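PDB 4MFI: Sn-glycerol-3-phosphate ABC transporter substrate-binding protein UspB from Mycobacterium tuberculosis, which binds glycerophosphocholine and probably delivers it to the membrane-spanning part of an ABC transporter for uptake. Local coordinates for residues D77-A82 with D101-F106. Residues are numbered along the deposited sequence; the frame is centred on the assembly and turned at random.
Sequences DYDEVA and DDRWWF
Trp104 lays one face of its indole over the methyl of Ala82, whose CB sits 3.4 Å from the centroid of the five-membered ring, a CH-pi contact 15° off the ring normal. The same indole is pinned at its edge: Trp104 NE1 donates to Asp79 OD1 at 2.8 Å in an almost straight bond lying in the ring plane, and the carboxylate, standing steeply to the ring, accepts through its anti lone pair. Asp79 OD1 also takes Arg103 NH2 at 3.0 Å, on its syn side but 33° out of the carboxylate plane, a more bent bond within a salt bridge. The other oxygen, Asp79 OD2, reaches Arg103 NH1 through a bridging water. The bend at chi3 (-50°) swings the Arg103 guanidinium back toward Asp101, where Arg103 NH2 meets Asp101 OD2 at 2.8 Å, nearly in the guanidinium plane; Asp392 forms a salt bridge with Arg103 NH1. Asp101 OD1 accepts from the backbone N of both Arg103 and Trp104, capping the turn into helix 104-110, while Asp101 CB packs obliquely against Tyr78 CD2 at 3.5 Å. A second water links Tyr78 O to Asp101 N. In this periplasmic-binding-protein fold, the contact joins the N-terminal end of helix 78-88 to the junction between strand 97-101 and helix 104-110. The straight NE1 bond and the Ala82 methyl together hold the indole's rotation. Asp79 OD1 and Asp101 OD2 lie 4.8 Å apart and share Arg103 NH2, so Arg103 probably offsets the repulsion between them, and the two donors on Asp79 OD1 probably favour its charged form.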
loop_
_atom_site.group_PDB
_atom_site.type_symbol
_atom_site.label_atom_id
_atom_site.label_comp_id
_atom_site.label_asym_id
_atom_site.label_seq_id
_atom_site.Cartn_x
_atom_site.Cartn_y
_atom_site.Cartn_z
ATOM N N ASP A 77 4.178 -1.120 14.933
ATOM C CA ASP A 77 3.595 -0.759 13.643
ATOM C C ASP A 77 4.231 0.519 13.111
ATOM O O ASP A 77 5.086 1.117 13.782
ATOM C CB ASP A 77 2.059 -0.644 13.725
ATOM C CG ASP A 77 1.581 0.423 14.705
ATOM O OD1 ASP A 77 2.289 1.423 14.938
ATOM O OD2 ASP A 77 0.456 0.275 15.226
ATOM N N TYR A 78 3.810 0.944 11.921
ATOM C CA TYR A 78 4.410 2.104 11.276
ATOM C C TYR A 78 4.172 3.388 12.057
ATOM O O TYR A 78 5.024 4.275 12.060
ATOM C CB TYR A 78 3.889 2.257 9.847
ATOM C CG TYR A 78 4.198 1.086 8.943
ATOM C CD1 TYR A 78 5.431 0.438 8.995
ATOM C CD2 TYR A 78 3.256 0.629 8.029
ATOM C CE1 TYR A 78 5.713 -0.628 8.158
ATOM C CE2 TYR A 78 3.528 -0.434 7.193
ATOM C CZ TYR A 78 4.758 -1.060 7.258
ATOM O OH TYR A 78 5.033 -2.123 6.424
ATOM N N ASP A 79 3.010 3.497 12.701
ATOM C CA ASP A 79 2.696 4.682 13.488
ATOM C C ASP A 79 3.678 4.837 14.643
ATOM O O ASP A 79 4.141 5.942 14.933
ATOM C CB ASP A 79 1.265 4.620 14.030
ATOM C CG ASP A 79 0.210 4.900 12.968
ATOM O OD1 ASP A 79 0.456 5.726 12.069
ATOM O OD2 ASP A 79 -0.890 4.310 13.054
ATOM N N GLU A 80 4.010 3.725 15.293
ATOM C CA GLU A 80 4.934 3.763 16.420
ATOM C C GLU A 80 6.353 4.107 15.977
ATOM O O GLU A 80 7.057 4.852 16.665
ATOM C CB GLU A 80 4.903 2.448 17.203
ATOM C CG GLU A 80 3.596 2.221 17.944
ATOM C CD GLU A 80 3.678 1.085 18.940
ATOM O OE1 GLU A 80 4.758 0.449 19.043
ATOM O OE2 GLU A 80 2.659 0.832 19.621
ATOM N N VAL A 81 6.776 3.581 14.830
ATOM C CA VAL A 81 8.096 3.931 14.310
ATOM C C VAL A 81 8.165 5.432 14.057
ATOM O O VAL A 81 9.158 6.080 14.389
ATOM C CB VAL A 81 8.430 3.166 13.021
ATOM C CG1 VAL A 81 9.766 3.628 12.453
ATOM C CG2 VAL A 81 8.463 1.670 13.295
ATOM N N ALA A 82 7.099 5.981 13.483
ATOM C CA ALA A 82 7.061 7.402 13.180
ATOM C C ALA A 82 7.201 8.258 14.443
ATOM O O ALA A 82 7.931 9.255 14.434
ATOM C CB ALA A 82 5.794 7.752 12.421
ATOM N N ASP A 101 5.915 4.681 6.414
ATOM C CA ASP A 101 4.817 4.220 5.560
ATOM C C ASP A 101 4.389 5.238 4.506
ATOM O O ASP A 101 4.994 6.313 4.367
ATOM C CB ASP A 101 3.624 3.631 6.351
ATOM C CG ASP A 101 2.703 4.680 6.972
ATOM O OD1 ASP A 101 2.819 5.889 6.704
ATOM O OD2 ASP A 101 1.800 4.271 7.728
ATOM N N ASP A 102 3.342 4.885 3.771
ATOM C CA ASP A 102 2.859 5.686 2.649
ATOM C C ASP A 102 2.358 7.083 3.015
ATOM O O ASP A 102 2.251 7.938 2.140
ATOM C CB ASP A 102 1.798 4.914 1.838
ATOM C CG ASP A 102 0.586 4.475 2.660
ATOM O OD1 ASP A 102 0.651 4.430 3.904
ATOM O OD2 ASP A 102 -0.447 4.131 2.039
ATOM N N ARG A 103 2.070 7.313 4.296
ATOM C CA ARG A 103 1.569 8.603 4.763
ATOM C C ARG A 103 2.650 9.358 5.519
ATOM O O ARG A 103 2.782 10.574 5.404
ATOM C CB ARG A 103 0.358 8.404 5.680
ATOM C CG ARG A 103 -0.766 7.589 5.058
ATOM C CD ARG A 103 -1.641 6.937 6.120
ATOM N NE ARG A 103 -0.823 6.218 7.097
ATOM C CZ ARG A 103 -1.116 6.092 8.388
ATOM N NH1 ARG A 103 -2.239 6.617 8.882
ATOM N NH2 ARG A 103 -0.281 5.439 9.191
ATOM N N TRP A 104 3.434 8.632 6.300
ATOM C CA TRP A 104 4.413 9.286 7.154
ATOM C C TRP A 104 5.637 9.813 6.409
ATOM O O TRP A 104 6.235 10.797 6.843
ATOM C CB TRP A 104 4.851 8.355 8.280
ATOM C CG TRP A 104 3.877 8.257 9.423
ATOM C CD1 TRP A 104 3.072 7.193 9.737
ATOM C CD2 TRP A 104 3.613 9.260 10.411
ATOM N NE1 TRP A 104 2.328 7.477 10.862
ATOM C CE2 TRP A 104 2.646 8.736 11.297
ATOM C CE3 TRP A 104 4.107 10.548 10.638
ATOM C CZ2 TRP A 104 2.166 9.455 12.388
ATOM C CZ3 TRP A 104 3.631 11.263 11.723
ATOM C CH2 TRP A 104 2.664 10.716 12.583
ATOM N N TRP A 105 6.028 9.183 5.304
ATOM C CA TRP A 105 7.258 9.634 4.652
ATOM C C TRP A 105 7.154 11.097 4.211
ATOM O O TRP A 105 8.098 11.867 4.408
ATOM C CB TRP A 105 7.703 8.705 3.508
ATOM C CG TRP A 105 6.997 8.928 2.198
ATOM C CD1 TRP A 105 5.974 8.182 1.685
ATOM C CD2 TRP A 105 7.274 9.951 1.228
ATOM N NE1 TRP A 105 5.595 8.681 0.463
ATOM C CE2 TRP A 105 6.375 9.766 0.158
ATOM C CE3 TRP A 105 8.195 11.006 1.162
ATOM C CZ2 TRP A 105 6.359 10.600 -0.962
ATOM C CZ3 TRP A 105 8.183 11.839 0.044
ATOM C CH2 TRP A 105 7.270 11.628 -1.003
ATOM N N PHE A 106 6.005 11.494 3.660
ATOM C CA PHE A 106 5.870 12.869 3.174
ATOM C C PHE A 106 5.821 13.849 4.338
ATOM O O PHE A 106 6.363 14.950 4.246
ATOM C CB PHE A 106 4.644 13.048 2.279
ATOM C CG PHE A 106 4.486 14.451 1.744
ATOM C CD1 PHE A 106 5.201 14.865 0.630
ATOM C CD2 PHE A 106 3.626 15.354 2.357
ATOM C CE1 PHE A 106 5.062 16.155 0.133
ATOM C CE2 PHE A 106 3.488 16.645 1.867
ATOM C CZ PHE A 106 4.206 17.048 0.754
HETATM O O HOH W 1 6.429 4.583 9.551
HETATM O O HOH W 2 -2.783 5.449 11.523
#